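Local coordinates for protein D-mandelate dehydrogenase (Rhodotorula graminis, PDB 2W2K) that probably oxidises D-mandelate reversibly with a nicotinamide cofactor, as a member of the D-isomer specific 2-hydroxyacid dehydrogenase family, at residues S109-L120 with I305-F316. Numbering follows the deposited sequence.
Sequences SRGAGDTATSDL and IGGVAIETFHEF
Ala112 CB is a small knob set in the notch between Glu315 and Phe316, 3.6 Å from both Glu315 CG and Phe316 CE1. The Phe316 ring also takes Ser109 CB at its CD1 (3.6 Å), while Thr312 CG2 lies over one ring face, offset toward the rim. That methyl, held anti to its own backbone N, rests 3.8 Å from the bare Gly113 CA. A water links the segments, donating to Ala112 O, accepting from Ala116 N and bonding Thr312 OG1. In the first helical turn, Ala116 CB drops into a shallow cup of Gly306 O (3.4 Å), Gly307 CA, Ala309 CB and Thr312 OG1. Gly306 brings bare backbone against the helix, its CA 3.9 Å from Leu120 CG. Leu120 CD2 meets Ile305 CD1 at 4.0 Å, the side chains crossing at about a right angle. Shortening Leu120 to an alanine would take away CG and both methyls and is likely to leave Ile305 CD1 without its mate. A second protein chain closes one flank, basic side-chain groups hydrogen-bonding Ala116 O and Gly306 O. Gly307 is among the residues seen to contact NAD(+), unbound here; such packing of two helix starts is typical of the interdomain hinge and cleft in D-2-hydroxyacid dehydrogenases.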
ATOM      1  N   SER B 109      -2.446  24.083  11.383  1.00  7.59           N
ATOM      2  CA  SER B 109      -3.583  23.167  11.284  1.00  6.95           C
ATOM      3  C   SER B 109      -3.113  21.746  11.669  1.00 10.22           C
ATOM      4  O   SER B 109      -3.467  20.766  11.015  1.00  8.74           O
ATOM      5  CB  SER B 109      -4.227  23.239   9.866  1.00 10.30           C
ATOM      6  OG  SER B 109      -4.698  24.570   9.574  1.00  7.62           O
ATOM      7  N   ARG B 110      -2.316  21.660  12.745  1.00 10.90           N
ATOM      8  CA  ARG B 110      -1.851  20.368  13.309  1.00 13.26           C
ATOM      9  C   ARG B 110      -2.970  19.312  13.475  1.00  8.08           C
ATOM     10  O   ARG B 110      -4.056  19.588  14.060  1.00  9.86           O
ATOM     11  CB  ARG B 110      -1.100  20.598  14.647  1.00 14.76           C
ATOM     12  CG  ARG B 110      -0.666  19.316  15.382  1.00 15.71           C
ATOM     13  CD  ARG B 110      -0.078  19.594  16.791  1.00 18.56           C
ATOM     14  NE  ARG B 110      -0.939  20.441  17.623  1.00 14.79           N
ATOM     15  CZ  ARG B 110      -2.027  20.031  18.278  1.00 18.59           C
ATOM     16  NH1 ARG B 110      -2.438  18.762  18.214  1.00 24.18           N
ATOM     17  NH2 ARG B 110      -2.734  20.902  18.976  1.00 18.46           N
ATOM     18  N   GLY B 111      -2.690  18.104  12.969  1.00  7.40           N
ATOM     19  CA  GLY B 111      -3.598  16.964  13.069  1.00  7.53           C
ATOM     20  C   GLY B 111      -4.442  16.704  11.839  1.00  8.55           C
ATOM     21  O   GLY B 111      -4.915  15.587  11.652  1.00  9.49           O
ATOM     22  N   ALA B 112      -4.668  17.734  11.002  1.00  5.54           N
ATOM     23  CA  ALA B 112      -5.603  17.603   9.846  1.00  9.89           C
ATOM     24  C   ALA B 112      -5.225  16.484   8.875  1.00  9.23           C
ATOM     25  O   ALA B 112      -6.107  15.832   8.310  1.00 10.84           O
ATOM     26  CB  ALA B 112      -5.735  18.944   9.061  1.00  5.97           C
ATOM     27  N   GLY B 113      -3.922  16.313   8.648  1.00  7.72           N
ATOM     28  CA  GLY B 113      -3.410  15.299   7.698  1.00  5.15           C
ATOM     29  C   GLY B 113      -2.888  13.996   8.318  1.00  8.43           C
ATOM     30  O   GLY B 113      -2.150  13.261   7.651  1.00  8.66           O
ATOM     31  N   ASP B 114      -3.237  13.696   9.581  1.00  9.28           N
ATOM     32  CA  ASP B 114      -2.723  12.450  10.249  1.00 10.40           C
ATOM     33  C   ASP B 114      -3.124  11.161   9.502  1.00  8.60           C
ATOM     34  O   ASP B 114      -2.298  10.258   9.311  1.00  8.58           O
ATOM     35  CB  ASP B 114      -3.186  12.329  11.720  1.00 10.77           C
ATOM     36  CG  ASP B 114      -2.486  13.327  12.682  1.00 16.43           C
ATOM     37  OD1 ASP B 114      -1.653  14.144  12.248  1.00  8.29           O
ATOM     38  OD2 ASP B 114      -2.808  13.299  13.904  1.00 14.82           O
ATOM     39  N   THR B 115      -4.379  11.073   9.062  1.00  6.48           N
ATOM     40  CA  THR B 115      -4.842   9.863   8.349  1.00  6.09           C
ATOM     41  C   THR B 115      -4.123   9.727   6.984  1.00  8.65           C
ATOM     42  O   THR B 115      -3.590   8.651   6.655  1.00  6.66           O
ATOM     43  CB  THR B 115      -6.389   9.868   8.176  1.00  7.74           C
ATOM     44  OG1 THR B 115      -7.007   9.738   9.479  1.00  9.65           O
ATOM     45  CG2 THR B 115      -6.871   8.710   7.229  1.00  4.81           C
ATOM     46  N   ALA B 116      -4.115  10.814   6.202  1.00  6.89           N
ATOM     47  CA  ALA B 116      -3.481  10.792   4.867  1.00  6.29           C
ATOM     48  C   ALA B 116      -1.971  10.457   4.927  1.00  5.78           C
ATOM     49  O   ALA B 116      -1.513   9.585   4.192  1.00  4.74           O
ATOM     50  CB  ALA B 116      -3.753  12.097   4.076  1.00  7.83           C
ATOM     51  N   THR B 117      -1.214  11.110   5.818  1.00  5.12           N
ATOM     52  CA  THR B 117       0.250  10.927   5.853  1.00  2.88           C
ATOM     53  C   THR B 117       0.609   9.511   6.333  1.00  4.54           C
ATOM     54  O   THR B 117       1.523   8.867   5.763  1.00  5.21           O
ATOM     55  CB  THR B 117       0.967  12.002   6.715  1.00  4.80           C
ATOM     56  OG1 THR B 117       0.536  13.305   6.304  1.00  6.96           O
ATOM     57  CG2 THR B 117       2.515  11.922   6.546  1.00  7.36           C
ATOM     58  N   SER B 118      -0.105   9.019   7.354  1.00  3.64           N
ATOM     59  CA  SER B 118       0.135   7.623   7.840  1.00  5.28           C
ATOM     60  C   SER B 118      -0.216   6.530   6.796  1.00  6.48           C
ATOM     61  O   SER B 118       0.508   5.517   6.690  1.00  5.28           O
ATOM     62  CB  SER B 118      -0.533   7.345   9.203  1.00  4.50           C
ATOM     63  OG  SER B 118      -1.966   7.444   9.150  1.00  6.60           O
ATOM     64  N   ASP B 119      -1.320   6.721   6.055  1.00  4.29           N
ATOM     65  CA  ASP B 119      -1.688   5.807   4.940  1.00  4.88           C
ATOM     66  C   ASP B 119      -0.614   5.797   3.836  1.00  5.20           C
ATOM     67  O   ASP B 119      -0.294   4.727   3.280  1.00  5.53           O
ATOM     68  CB  ASP B 119      -3.030   6.231   4.309  1.00  6.27           C
ATOM     69  CG  ASP B 119      -4.263   5.763   5.105  1.00 11.50           C
ATOM     70  OD1 ASP B 119      -4.111   4.967   6.069  1.00 13.38           O
ATOM     71  OD2 ASP B 119      -5.399   6.203   4.754  1.00 11.38           O
ATOM     72  N   LEU B 120      -0.079   6.980   3.479  1.00  4.96           N
ATOM     73  CA  LEU B 120       0.967   7.067   2.416  1.00  4.58           C
ATOM     74  C   LEU B 120       2.270   6.400   2.888  1.00  4.46           C
ATOM     75  O   LEU B 120       2.943   5.719   2.097  1.00  6.43           O
ATOM     76  CB  LEU B 120       1.210   8.535   1.941  1.00  5.72           C
ATOM     77  CG  LEU B 120       1.975   8.842   0.617  1.00  7.81           C
ATOM     78  CD1 LEU B 120       3.506   8.818   0.771  1.00 14.94           C
ATOM     79  CD2 LEU B 120       1.543   7.964  -0.600  1.00  8.85           C
ATOM     80  N   ILE B 305       3.126  13.734  -1.840  1.00  7.15           N
ATOM     81  CA  ILE B 305       1.670  13.563  -1.697  1.00  5.85           C
ATOM     82  C   ILE B 305       1.176  13.126  -0.299  1.00  5.05           C
ATOM     83  O   ILE B 305      -0.023  12.935  -0.113  1.00  6.37           O
ATOM     84  CB  ILE B 305       1.006  12.684  -2.841  1.00  5.47           C
ATOM     85  CG1 ILE B 305       1.644  11.278  -2.937  1.00  6.38           C
ATOM     86  CG2 ILE B 305       1.018  13.444  -4.201  1.00 11.32           C
ATOM     87  CD1 ILE B 305       0.831  10.281  -3.796  1.00  5.94           C
ATOM     88  N   GLY B 306       2.080  12.988   0.675  1.00  6.76           N
ATOM     89  CA  GLY B 306       1.679  12.495   2.024  1.00  6.53           C
ATOM     90  C   GLY B 306       0.320  12.989   2.540  1.00  6.71           C
ATOM     91  O   GLY B 306      -0.594  12.188   2.846  1.00  6.18           O
ATOM     92  N   GLY B 307       0.176  14.307   2.635  1.00  5.92           N
ATOM     93  CA  GLY B 307      -1.054  14.909   3.167  1.00  8.74           C
ATOM     94  C   GLY B 307      -2.125  15.263   2.134  1.00 10.69           C
ATOM     95  O   GLY B 307      -3.157  15.858   2.480  1.00  9.68           O
ATOM     96  N   VAL B 308      -1.880  14.899   0.879  1.00  9.34           N
ATOM     97  CA  VAL B 308      -2.726  15.334  -0.260  1.00  7.81           C
ATOM     98  C   VAL B 308      -3.958  14.425  -0.415  1.00  9.24           C
ATOM     99  O   VAL B 308      -3.905  13.365  -1.076  1.00  7.07           O
ATOM    100  CB  VAL B 308      -1.878  15.459  -1.584  1.00  7.90           C
ATOM    101  CG1 VAL B 308      -2.756  15.796  -2.831  1.00  9.50           C
ATOM    102  CG2 VAL B 308      -0.748  16.489  -1.431  1.00 11.54           C
ATOM    103  N   ALA B 309      -5.064  14.841   0.225  1.00  6.92           N
ATOM    104  CA  ALA B 309      -6.358  14.125   0.180  1.00  6.86           C
ATOM    105  C   ALA B 309      -7.437  15.164   0.451  1.00  8.15           C
ATOM    106  O   ALA B 309      -7.222  16.071   1.266  1.00  7.37           O
ATOM    107  CB  ALA B 309      -6.416  13.006   1.240  1.00  9.61           C
ATOM    108  N   ILE B 310      -8.569  15.072  -0.243  1.00  6.20           N
ATOM    109  CA  ILE B 310      -9.664  16.065  -0.058  1.00  7.95           C
ATOM    110  C   ILE B 310     -10.140  16.250   1.420  1.00  7.14           C
ATOM    111  O   ILE B 310     -10.436  17.376   1.833  1.00  9.28           O
ATOM    112  CB  ILE B 310     -10.815  15.830  -1.078  1.00  8.09           C
ATOM    113  CG1 ILE B 310     -10.346  16.215  -2.487  1.00  6.98           C
ATOM    114  CG2 ILE B 310     -12.088  16.601  -0.697  1.00 10.47           C
ATOM    115  CD1 ILE B 310     -11.209  15.612  -3.588  1.00 16.41           C
ATOM    116  N   GLU B 311     -10.166  15.171   2.206  1.00  6.87           N
ATOM    117  CA  GLU B 311     -10.501  15.232   3.656  1.00  7.29           C
ATOM    118  C   GLU B 311      -9.517  16.073   4.484  1.00  6.29           C
ATOM    119  O   GLU B 311      -9.917  16.764   5.450  1.00  7.61           O
ATOM    120  CB  GLU B 311     -10.669  13.813   4.283  1.00  8.48           C
ATOM    121  CG  GLU B 311     -11.886  12.999   3.730  1.00 10.11           C
ATOM    122  CD  GLU B 311     -11.679  12.384   2.332  1.00 13.26           C
ATOM    123  OE1 GLU B 311     -10.540  12.326   1.806  1.00  9.64           O
ATOM    124  OE2 GLU B 311     -12.688  11.959   1.729  1.00 14.51           O
ATOM    125  N   THR B 312      -8.234  16.019   4.126  1.00  7.28           N
ATOM    126  CA  THR B 312      -7.229  16.931   4.735  1.00  7.01           C
ATOM    127  C   THR B 312      -7.621  18.398   4.480  1.00  7.63           C
ATOM    128  O   THR B 312      -7.603  19.229   5.400  1.00  5.86           O
ATOM    129  CB  THR B 312      -5.801  16.671   4.185  1.00  7.73           C
ATOM    130  OG1 THR B 312      -5.461  15.276   4.347  1.00  7.03           O
ATOM    131  CG2 THR B 312      -4.779  17.532   4.937  1.00  5.46           C
ATOM    132  N   PHE B 313      -7.984  18.704   3.234  1.00  8.10           N
ATOM    133  CA  PHE B 313      -8.265  20.092   2.820  1.00  7.82           C
ATOM    134  C   PHE B 313      -9.546  20.622   3.493  1.00  8.43           C
ATOM    135  O   PHE B 313      -9.607  21.808   3.873  1.00  7.62           O
ATOM    136  CB  PHE B 313      -8.379  20.206   1.274  1.00  7.45           C
ATOM    137  CG  PHE B 313      -7.182  19.685   0.502  1.00  8.18           C
ATOM    138  CD1 PHE B 313      -5.890  19.726   1.032  1.00  8.70           C
ATOM    139  CD2 PHE B 313      -7.350  19.183  -0.799  1.00 10.34           C
ATOM    140  CE1 PHE B 313      -4.789  19.242   0.288  1.00 15.87           C
ATOM    141  CE2 PHE B 313      -6.253  18.699  -1.545  1.00 10.02           C
ATOM    142  CZ  PHE B 313      -4.980  18.738  -1.000  1.00 12.79           C
ATOM    143  N   HIS B 314     -10.564  19.763   3.647  1.00  8.22           N
ATOM    144  CA  HIS B 314     -11.782  20.113   4.432  1.00  8.46           C
ATOM    145  C   HIS B 314     -11.385  20.559   5.855  1.00  8.69           C
ATOM    146  O   HIS B 314     -11.880  21.581   6.380  1.00  8.40           O
ATOM    147  CB  HIS B 314     -12.738  18.909   4.538  1.00  9.12           C
ATOM    148  CG  HIS B 314     -13.675  18.741   3.373  1.00 16.56           C
ATOM    149  ND1 HIS B 314     -13.256  18.722   2.058  1.00 21.11           N
ATOM    150  CD2 HIS B 314     -15.021  18.575   3.336  1.00 20.43           C
ATOM    151  CE1 HIS B 314     -14.303  18.563   1.262  1.00 14.57           C
ATOM    152  NE2 HIS B 314     -15.384  18.463   2.013  1.00 25.42           N
ATOM    153  N   GLU B 315     -10.500  19.786   6.492  1.00  7.78           N
ATOM    154  CA  GLU B 315     -10.068  20.118   7.850  1.00  9.63           C
ATOM    155  C   GLU B 315      -9.162  21.380   7.933  1.00  7.34           C
ATOM    156  O   GLU B 315      -9.266  22.140   8.921  1.00  6.63           O
ATOM    157  CB  GLU B 315      -9.506  18.876   8.581  1.00 10.49           C
ATOM    158  CG  GLU B 315      -9.210  19.072  10.076  1.00 13.51           C
ATOM    159  CD  GLU B 315     -10.452  19.055  11.010  1.00 14.93           C
ATOM    160  OE1 GLU B 315     -11.628  19.016  10.543  1.00 14.97           O
ATOM    161  OE2 GLU B 315     -10.211  19.096  12.244  1.00 14.38           O
ATOM    162  N   PHE B 316      -8.306  21.623   6.924  1.00  4.66           N
ATOM    163  CA  PHE B 316      -7.544  22.906   6.824  1.00  5.26           C
ATOM    164  C   PHE B 316      -8.518  24.117   6.823  1.00  9.28           C
ATOM    165  O   PHE B 316      -8.323  25.088   7.569  1.00  8.25           O
ATOM    166  CB  PHE B 316      -6.640  23.010   5.549  1.00  5.44           C
ATOM    167  CG  PHE B 316      -5.402  22.133   5.552  1.00  6.03           C
ATOM    168  CD1 PHE B 316      -4.891  21.553   6.729  1.00  8.44           C
ATOM    169  CD2 PHE B 316      -4.726  21.902   4.351  1.00  8.56           C
ATOM    170  CE1 PHE B 316      -3.716  20.720   6.679  1.00  7.41           C
ATOM    171  CE2 PHE B 316      -3.569  21.096   4.296  1.00  9.44           C
ATOM    172  CZ  PHE B 316      -3.064  20.513   5.476  1.00 11.55           C
TER
HETATM  173  O   HOH W   1      -5.996  13.264   6.343  1.00  6.66           O